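Local coordinates for protein neurotoxin (Clostridium botulinum, PDB 1ZB7) that cleaves synaptobrevins-1, -2 and -3 in the host cytosol as a zinc endopeptidase, cutting VAMP2 between two alanines, at residues E23-P28 and T32-F37; P117-A122 and G153-L158; N139-I142 and E148-I151. One frame throughout, in Å; residues are numbered along the deposited sequence.

Interaction 1 comes first along the chain: it closes the short loop between strands 19-23 and 34-38, antiparallel neighbours in the large mixed sheet, and is complete before the other two begin. Interaction 2 opens at 117-122, after helix 103-114, and closes a much longer loop at 153-158. Interaction 3 is nested inside that loop, where strand 137-142 turns back into strand 150-155, the outermost strand on this side of the sheet. Strand 150-155 is thus shared by interactions 2 and 3. Interaction 1 touches interaction 3 as well, because strand 19-23 lies beside 137-142 and Tyr33 reaches Ile151. Together they gather a hairpin, an inter-strand loop and the loop after a helix on one sheet.

Interaction 1. Residues E23-P28 and T32-F37; sequences EPFNDP and TYYKAF
The phenol ring of Tyr33 lies flat over the aliphatic start of Glu23, a CH-pi contact in which Glu23 CB stands 3.5 Å from the ring centroid and only 14° from the ring normal. Because Glu23 CG is turned anti to its own backbone N (chi1 -156°), the chain continues under the same face toward the CD2-CE2 rim, where CG also comes within 3.3 Å of Thr32 O. A bend at chi2 then takes the carboxylate out from under the ring, the two planes being almost perpendicular, and OE1 is hydrogen-bonded to Asn139 ND2 on the adjacent strand 137-142. The opposite face of the Tyr33 ring receives the ammonium group of Lys141 in a cation-pi contact.

A second patch is built from Pro24, Phe25 and Tyr34. Pro24 CD meets the edge of the Tyr34 ring, 3.8 Å from CD2 and near the ring plane, while Pro24 CG lies 4.0 Å above the plane of the Phe25 ring, toward its rim. Phe25 and Tyr34 meet more lightly, the side chains crossing at about a right angle, with 4.1 Å between Phe25 CE2 and Tyr34 CE2. Phe25 belongs to a larger aromatic cluster, its ring also meeting those of Phe50, Tyr52 and Phe161.

The setting is the connection between two consecutive antiparallel strands, 19-23 and 34-38, paired by backbone bonds such as those joining Tyr34 to Met22. Where that pairing ends, the chain swings out into a loop and side chains take over from the backbone. No hydrogen bond joins residues 23-28 to 32-37; the direct contact between them rests on dispersion and CH-pi attraction, while Asn139 and Arg190 supply hydrogen bonds from outside. Since the Lys141 cation would draw pi density toward itself, dispersion probably dominates at Glu23.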
loop_
_atom_site.group_PDB
_atom_site.type_symbol
_atom_site.label_atom_id
_atom_site.label_comp_id
_atom_site.label_asym_id
_atom_site.label_seq_id
_atom_site.Cartn_x
_atom_site.Cartn_y
_atom_site.Cartn_z
ATOM N N GLU A 23 11.404 -0.590 37.796
ATOM C CA GLU A 23 10.600 0.548 37.459
ATOM C C GLU A 23 11.123 1.037 36.105
ATOM O O GLU A 23 12.114 1.685 36.028
ATOM C CB GLU A 23 10.741 1.537 38.594
ATOM C CG GLU A 23 9.645 2.484 38.741
ATOM C CD GLU A 23 9.914 3.702 37.959
ATOM O OE1 GLU A 23 10.620 4.579 38.543
ATOM O OE2 GLU A 23 9.456 3.724 36.771
ATOM N N PRO A 24 10.497 0.602 35.013
ATOM C CA PRO A 24 11.036 0.863 33.659
ATOM C C PRO A 24 10.634 2.150 32.925
ATOM O O PRO A 24 11.024 2.338 31.803
ATOM C CB PRO A 24 10.491 -0.307 32.860
ATOM C CG PRO A 24 9.223 -0.728 33.590
ATOM C CD PRO A 24 9.262 -0.203 34.980
ATOM N N PHE A 25 9.822 2.982 33.532
ATOM C CA PHE A 25 9.336 4.219 32.908
ATOM C C PHE A 25 9.916 5.226 33.832
ATOM O O PHE A 25 9.785 5.083 35.045
ATOM C CB PHE A 25 7.789 4.261 32.907
ATOM C CG PHE A 25 7.170 3.027 32.317
ATOM C CD1 PHE A 25 7.442 2.665 30.990
ATOM C CD2 PHE A 25 6.340 2.189 33.087
ATOM C CE1 PHE A 25 6.915 1.518 30.442
ATOM C CE2 PHE A 25 5.772 1.021 32.525
ATOM C CZ PHE A 25 6.080 0.679 31.204
ATOM N N ASN A 26 10.639 6.200 33.346
ATOM C CA ASN A 26 11.387 7.048 34.309
ATOM C C ASN A 26 10.482 7.985 35.210
ATOM O O ASN A 26 9.257 8.027 35.093
ATOM C CB ASN A 26 12.578 7.696 33.596
ATOM C CG ASN A 26 13.360 6.664 32.749
ATOM O OD1 ASN A 26 12.921 6.310 31.640
ATOM N ND2 ASN A 26 14.472 6.136 33.287
ATOM N N ASP A 27 11.067 8.656 36.182
ATOM C CA ASP A 27 10.330 8.756 37.461
ATOM C C ASP A 27 9.469 10.011 37.747
ATOM O O ASP A 27 9.948 11.166 37.677
ATOM C CB ASP A 27 11.193 8.353 38.702
ATOM C CG ASP A 27 12.734 8.440 38.476
ATOM O OD1 ASP A 27 13.281 7.897 37.458
ATOM O OD2 ASP A 27 13.389 9.020 39.387
ATOM N N PRO A 28 8.182 9.769 38.108
ATOM C CA PRO A 28 7.458 10.725 38.976
ATOM C C PRO A 28 8.052 10.770 40.407
ATOM O O PRO A 28 7.318 11.024 41.375
ATOM C CB PRO A 28 6.012 10.170 39.003
ATOM C CG PRO A 28 6.130 8.728 38.609
ATOM C CD PRO A 28 7.339 8.619 37.708
ATOM N N THR A 32 5.840 3.115 39.960
ATOM C CA THR A 32 5.362 1.750 40.183
ATOM C C THR A 32 6.413 0.686 39.799
ATOM O O THR A 32 6.932 0.690 38.714
ATOM C CB THR A 32 4.054 1.555 39.414
ATOM O OG1 THR A 32 3.104 2.511 39.903
ATOM C CG2 THR A 32 3.453 0.129 39.581
ATOM N N TYR A 33 6.711 -0.216 40.722
ATOM C CA TYR A 33 7.631 -1.323 40.477
ATOM C C TYR A 33 6.943 -2.651 40.208
ATOM O O TYR A 33 5.997 -3.015 40.872
ATOM C CB TYR A 33 8.572 -1.517 41.680
ATOM C CG TYR A 33 9.664 -0.488 41.787
ATOM C CD1 TYR A 33 10.952 -0.775 41.342
ATOM C CD2 TYR A 33 9.400 0.771 42.298
ATOM C CE1 TYR A 33 11.942 0.104 41.444
ATOM C CE2 TYR A 33 10.405 1.702 42.396
ATOM C CZ TYR A 33 11.675 1.370 41.953
ATOM O OH TYR A 33 12.704 2.271 42.018
ATOM N N TYR A 34 7.529 -3.415 39.298
ATOM C CA TYR A 34 7.003 -4.655 38.790
ATOM C C TYR A 34 7.999 -5.789 38.886
ATOM O O TYR A 34 9.205 -5.577 38.763
ATOM C CB TYR A 34 6.683 -4.504 37.290
ATOM C CG TYR A 34 5.785 -3.354 36.928
ATOM C CD1 TYR A 34 4.396 -3.430 37.129
ATOM C CD2 TYR A 34 6.303 -2.209 36.347
ATOM C CE1 TYR A 34 3.592 -2.389 36.800
ATOM C CE2 TYR A 34 5.497 -1.150 36.008
ATOM C CZ TYR A 34 4.143 -1.248 36.230
ATOM O OH TYR A 34 3.341 -0.185 35.854
ATOM N N LYS A 35 7.478 -7.003 38.975
ATOM C CA LYS A 35 8.264 -8.227 39.107
ATOM C C LYS A 35 8.686 -8.635 37.706
ATOM O O LYS A 35 7.876 -8.712 36.835
ATOM C CB LYS A 35 7.518 -9.298 39.897
ATOM C CG LYS A 35 8.262 -10.634 39.977
ATOM C CD LYS A 35 7.668 -11.610 40.977
ATOM C CE LYS A 35 8.582 -12.747 41.230
ATOM N NZ LYS A 35 8.040 -13.735 42.125
ATOM N N ALA A 36 10.005 -8.726 37.465
ATOM C CA ALA A 36 10.571 -9.009 36.146
ATOM C C ALA A 36 11.574 -10.186 36.161
ATOM O O ALA A 36 12.129 -10.503 37.176
ATOM C CB ALA A 36 11.204 -7.627 35.485
ATOM N N PHE A 37 11.693 -10.861 35.025
ATOM C CA PHE A 37 12.410 -12.163 34.865
ATOM C C PHE A 37 13.397 -12.038 33.686
ATOM O O PHE A 37 13.024 -11.689 32.543
ATOM C CB PHE A 37 11.470 -13.317 34.622
ATOM C CG PHE A 37 10.404 -13.447 35.648
ATOM C CD1 PHE A 37 10.516 -14.387 36.679
ATOM C CD2 PHE A 37 9.339 -12.586 35.651
ATOM C CE1 PHE A 37 9.553 -14.507 37.663
ATOM C CE2 PHE A 37 8.333 -12.689 36.644
ATOM C CZ PHE A 37 8.470 -13.678 37.661
#

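Interaction 2. Residues P117-A122 and G153-L158; sequences PYLGNA and GLMTNL
Met155 keeps CG anti to its carbonyl carbon (chi1 -64°), runs extended through chi2 and then bends at chi3 (36°), a path that carries its terminal methyl to Leu119. On the facing loop Leu119 has the same kind of first torsion, and its CD2 branch supplies the touching surface: CD2 lies 3.9 Å from Met155 CE and 4.1 Å from Met155 SD, the two side chains crossing at about a right angle. The contact is small, one methyl branch against the tip of a thioether.

The other half of the contact lies two residues further along the chain. Asn157 swings its amide toward Pro117, bringing OD1 to 3.4 Å from Pro117 CD, the ring carbon bonded to the proline nitrogen. Neighbouring Pro117 CG faces Thr156 O at a looser 4.1 Å. The Asn157 amide is gripped at both ends, OD1 by Arg42 NH1 and ND2 by the carbonyl O of Ile112, and these bonds fix its rotation.

Leu119 is the centre of an inverse gamma turn, marked by a weak backbone bond of 2.9 Å from Gly120 N to Tyr118 O. In this tight bend, part of the loop after helix 103-114, Leu119 faces Met155 of strand 150-155, and Pro117 faces the residues that lead on to strand 158-161. Leu239, at the end of helix 224-239, packs on both Pro117 and Asn157; that helix carries the HExxH motif of the zinc protease.

No hydrogen bond crosses between residues 117-122 and 153-158. Cohesion is therefore dispersive at Leu119 and Met155, whereas at Pro117 the carbonyl oxygen of an amide already bonded to Arg42 and Ile112 rests beside a mildly polarised CH group, probably a weakly favourable electrostatic encounter.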
loop_
_atom_site.group_PDB
_atom_site.type_symbol
_atom_site.label_atom_id
_atom_site.label_comp_id
_atom_site.label_asym_id
_atom_site.label_seq_id
_atom_site.Cartn_x
_atom_site.Cartn_y
_atom_site.Cartn_z
ATOM N N PRO A 117 22.912 -0.392 24.054
ATOM C CA PRO A 117 22.846 1.041 23.752
ATOM C C PRO A 117 24.133 1.776 24.174
ATOM O O PRO A 117 24.833 1.369 25.126
ATOM C CB PRO A 117 21.619 1.550 24.542
ATOM C CG PRO A 117 21.050 0.317 25.206
ATOM C CD PRO A 117 21.780 -0.875 24.856
ATOM N N TYR A 118 24.493 2.789 23.385
ATOM C CA TYR A 118 25.527 3.698 23.729
ATOM C C TYR A 118 25.193 4.393 25.046
ATOM O O TYR A 118 24.045 4.767 25.322
ATOM C CB TYR A 118 25.746 4.672 22.571
ATOM C CG TYR A 118 26.988 5.556 22.716
ATOM C CD1 TYR A 118 28.217 5.120 22.220
ATOM C CD2 TYR A 118 26.929 6.791 23.363
ATOM C CE1 TYR A 118 29.401 5.931 22.351
ATOM C CE2 TYR A 118 28.125 7.608 23.504
ATOM C CZ TYR A 118 29.343 7.140 22.997
ATOM O OH TYR A 118 30.518 7.826 23.135
ATOM N N LEU A 119 26.209 4.541 25.901
ATOM C CA LEU A 119 26.125 5.358 27.147
ATOM C C LEU A 119 26.046 6.875 26.902
ATOM O O LEU A 119 26.960 7.619 27.176
ATOM C CB LEU A 119 27.265 4.995 28.082
ATOM C CG LEU A 119 27.504 3.524 28.338
ATOM C CD1 LEU A 119 28.546 3.332 29.335
ATOM C CD2 LEU A 119 26.202 2.750 28.813
ATOM N N GLY A 120 24.930 7.328 26.364
ATOM C CA GLY A 120 24.716 8.733 26.108
ATOM C C GLY A 120 23.670 8.955 25.040
ATOM O O GLY A 120 23.060 8.043 24.567
ATOM N N ASN A 121 23.509 10.203 24.623
ATOM C CA ASN A 121 22.552 10.621 23.584
ATOM C C ASN A 121 22.989 12.002 23.168
ATOM O O ASN A 121 23.949 12.471 23.669
ATOM C CB ASN A 121 21.092 10.628 24.053
ATOM C CG ASN A 121 20.872 11.366 25.361
ATOM O OD1 ASN A 121 21.206 12.520 25.491
ATOM N ND2 ASN A 121 20.215 10.712 26.300
ATOM N N ALA A 122 22.279 12.606 22.219
ATOM C CA ALA A 122 22.608 13.923 21.663
ATOM C C ALA A 122 22.883 14.963 22.699
ATOM O O ALA A 122 23.617 15.861 22.438
ATOM C CB ALA A 122 21.428 14.434 20.741
ATOM N N GLY A 153 20.691 1.724 39.492
ATOM C CA GLY A 153 20.536 1.796 38.055
ATOM C C GLY A 153 20.708 0.421 37.404
ATOM O O GLY A 153 21.332 -0.428 37.980
ATOM N N LEU A 154 20.054 0.167 36.266
ATOM C CA LEU A 154 20.126 -1.120 35.622
ATOM C C LEU A 154 20.008 -0.926 34.170
ATOM O O LEU A 154 19.008 -0.395 33.701
ATOM C CB LEU A 154 18.996 -2.116 36.081
ATOM C CG LEU A 154 18.959 -3.480 35.324
ATOM C CD1 LEU A 154 20.178 -4.347 35.657
ATOM C CD2 LEU A 154 17.717 -4.287 35.602
ATOM N N MET A 155 20.990 -1.465 33.453
ATOM C CA MET A 155 21.041 -1.368 32.025
ATOM C C MET A 155 20.435 -2.639 31.389
ATOM O O MET A 155 20.736 -3.752 31.814
ATOM C CB MET A 155 22.469 -1.163 31.617
ATOM C CG MET A 155 23.096 0.191 32.114
ATOM S SD MET A 155 24.915 0.293 31.885
ATOM C CE MET A 155 25.000 -0.640 30.262
ATOM N N THR A 156 19.563 -2.464 30.390
ATOM C CA THR A 156 18.919 -3.539 29.738
ATOM C C THR A 156 18.913 -3.258 28.237
ATOM O O THR A 156 18.985 -2.108 27.845
ATOM C CB THR A 156 17.379 -3.659 30.231
ATOM O OG1 THR A 156 16.600 -2.543 29.787
ATOM C CG2 THR A 156 17.253 -3.669 31.715
ATOM N N ASN A 157 18.706 -4.278 27.400
ATOM C CA ASN A 157 18.488 -4.066 25.949
ATOM C C ASN A 157 16.989 -4.094 25.534
ATOM O O ASN A 157 16.553 -3.314 24.698
ATOM C CB ASN A 157 19.293 -5.097 25.138
ATOM C CG ASN A 157 20.787 -4.868 25.203
ATOM O OD1 ASN A 157 21.304 -4.046 25.987
ATOM N ND2 ASN A 157 21.488 -5.548 24.343
ATOM N N LEU A 158 16.235 -5.030 26.138
ATOM C CA LEU A 158 14.870 -5.356 25.844
ATOM C C LEU A 158 14.083 -5.732 27.099
ATOM O O LEU A 158 14.514 -6.618 27.891
ATOM C CB LEU A 158 14.792 -6.498 24.819
ATOM C CG LEU A 158 13.379 -6.892 24.366
ATOM C CD1 LEU A 158 12.567 -5.727 23.769
ATOM C CD2 LEU A 158 13.471 -8.053 23.421
#

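Interaction 3. Residues N139-I142 and E148-I151; sequences NKKI and EDQI
Asn139 has Ile151 CG2 over one face of its side-chain amide, 3.7 Å from OD1, while its ND2 is bonded to Glu23 OE1 on the other neighbouring strand. Lys140 points away from 148-151 and sends NZ to the carbonyl O of Asn16; its own backbone O instead accepts a CA-H...O contact from Ile151 CA at 3.4 Å. Lys141 stands opposite Ile151 as an antiparallel non-hydrogen-bonded pair of the beta hairpin that joins strands 137-142 and 150-155 at the border of the mixed sheet. The two side chains of this pair run side by side in the same direction, Lys141 CG lying 3.6 Å from Ile151 CD1. A bend at chi3 (-100°) keeps CE beside Ile151 CD1 and leads NZ to the Tyr33 ring; from Asp149 OD2 this NZ stays 5.2 Å, too far for a salt bridge although the opposite charges may still attract. Ile142 provides the backbone hydrogen bond of the contact, from its N to Gln150 O, 2.9 Å long with an N-H...O angle of 158°. Its carbonyl O faces Asp149 CB at 3.5 Å, and Asp149 OD1 accepts a hydrogen bond from Gln144 N in the loop that connects the strands.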
loop_
_atom_site.group_PDB
_atom_site.type_symbol
_atom_site.label_atom_id
_atom_site.label_comp_id
_atom_site.label_asym_id
_atom_site.label_seq_id
_atom_site.Cartn_x
_atom_site.Cartn_y
_atom_site.Cartn_z
ATOM N N ASN A 139 15.379 1.948 36.916
ATOM C CA ASN A 139 15.547 1.703 38.348
ATOM C C ASN A 139 15.232 0.238 38.661
ATOM O O ASN A 139 14.209 -0.314 38.245
ATOM C CB ASN A 139 14.566 2.483 39.167
ATOM C CG ASN A 139 14.789 3.995 39.143
ATOM O OD1 ASN A 139 15.886 4.487 39.256
ATOM N ND2 ASN A 139 13.664 4.737 39.069
ATOM N N LYS A 140 16.105 -0.342 39.444
ATOM C CA LYS A 140 15.955 -1.645 40.049
ATOM C C LYS A 140 15.959 -1.474 41.578
ATOM O O LYS A 140 16.730 -0.696 42.163
ATOM C CB LYS A 140 17.152 -2.500 39.591
ATOM C CG LYS A 140 17.610 -3.655 40.528
ATOM C CD LYS A 140 18.877 -4.369 39.901
ATOM C CE LYS A 140 19.064 -5.759 40.497
ATOM N NZ LYS A 140 20.518 -6.204 40.374
ATOM N N LYS A 141 15.145 -2.253 42.254
ATOM C CA LYS A 141 15.052 -2.168 43.690
ATOM C C LYS A 141 15.614 -3.443 44.265
ATOM O O LYS A 141 15.041 -4.513 44.023
ATOM C CB LYS A 141 13.600 -2.013 44.077
ATOM C CG LYS A 141 13.369 -1.362 45.350
ATOM C CD LYS A 141 11.907 -1.446 45.735
ATOM C CE LYS A 141 11.124 -0.174 45.445
ATOM N NZ LYS A 141 9.871 -0.257 46.249
ATOM N N ILE A 142 16.672 -3.319 45.058
ATOM C CA ILE A 142 17.319 -4.429 45.764
ATOM C C ILE A 142 16.508 -4.685 47.028
ATOM O O ILE A 142 16.476 -3.846 47.879
ATOM C CB ILE A 142 18.805 -4.096 46.191
ATOM C CG1 ILE A 142 19.677 -3.628 45.016
ATOM C CG2 ILE A 142 19.457 -5.268 46.851
ATOM C CD1 ILE A 142 19.893 -4.698 43.919
ATOM N N GLU A 148 16.064 -0.937 54.726
ATOM C CA GLU A 148 15.404 -0.199 53.647
ATOM C C GLU A 148 15.965 -0.581 52.271
ATOM O O GLU A 148 17.164 -0.790 52.092
ATOM C CB GLU A 148 15.498 1.313 53.880
ATOM C CG GLU A 148 14.329 1.841 54.755
ATOM C CD GLU A 148 12.980 1.759 54.032
ATOM O OE1 GLU A 148 12.868 2.349 52.936
ATOM O OE2 GLU A 148 12.047 1.103 54.541
ATOM N N ASP A 149 15.064 -0.675 51.310
ATOM C CA ASP A 149 15.386 -1.141 49.958
ATOM C C ASP A 149 16.099 -0.081 49.124
ATOM O O ASP A 149 15.647 1.056 49.042
ATOM C CB ASP A 149 14.117 -1.639 49.273
ATOM C CG ASP A 149 13.566 -2.910 49.943
ATOM O OD1 ASP A 149 14.320 -3.582 50.749
ATOM O OD2 ASP A 149 12.385 -3.222 49.664
ATOM N N GLN A 150 17.224 -0.471 48.521
ATOM C CA GLN A 150 18.035 0.455 47.756
ATOM C C GLN A 150 17.588 0.482 46.313
ATOM O O GLN A 150 17.171 -0.529 45.791
ATOM C CB GLN A 150 19.520 0.064 47.803
ATOM C CG GLN A 150 19.974 -0.652 49.090
ATOM C CD GLN A 150 21.362 -1.218 48.921
ATOM O OE1 GLN A 150 22.170 -0.612 48.212
ATOM N NE2 GLN A 150 21.643 -2.393 49.530
ATOM N N ILE A 151 17.697 1.652 45.694
ATOM C CA ILE A 151 17.370 1.888 44.296
ATOM C C ILE A 151 18.691 2.039 43.509
ATOM O O ILE A 151 19.460 2.923 43.745
ATOM C CB ILE A 151 16.492 3.159 44.101
ATOM C CG1 ILE A 151 15.303 3.201 45.062
ATOM C CG2 ILE A 151 15.997 3.290 42.703
ATOM C CD1 ILE A 151 14.336 2.110 44.934
#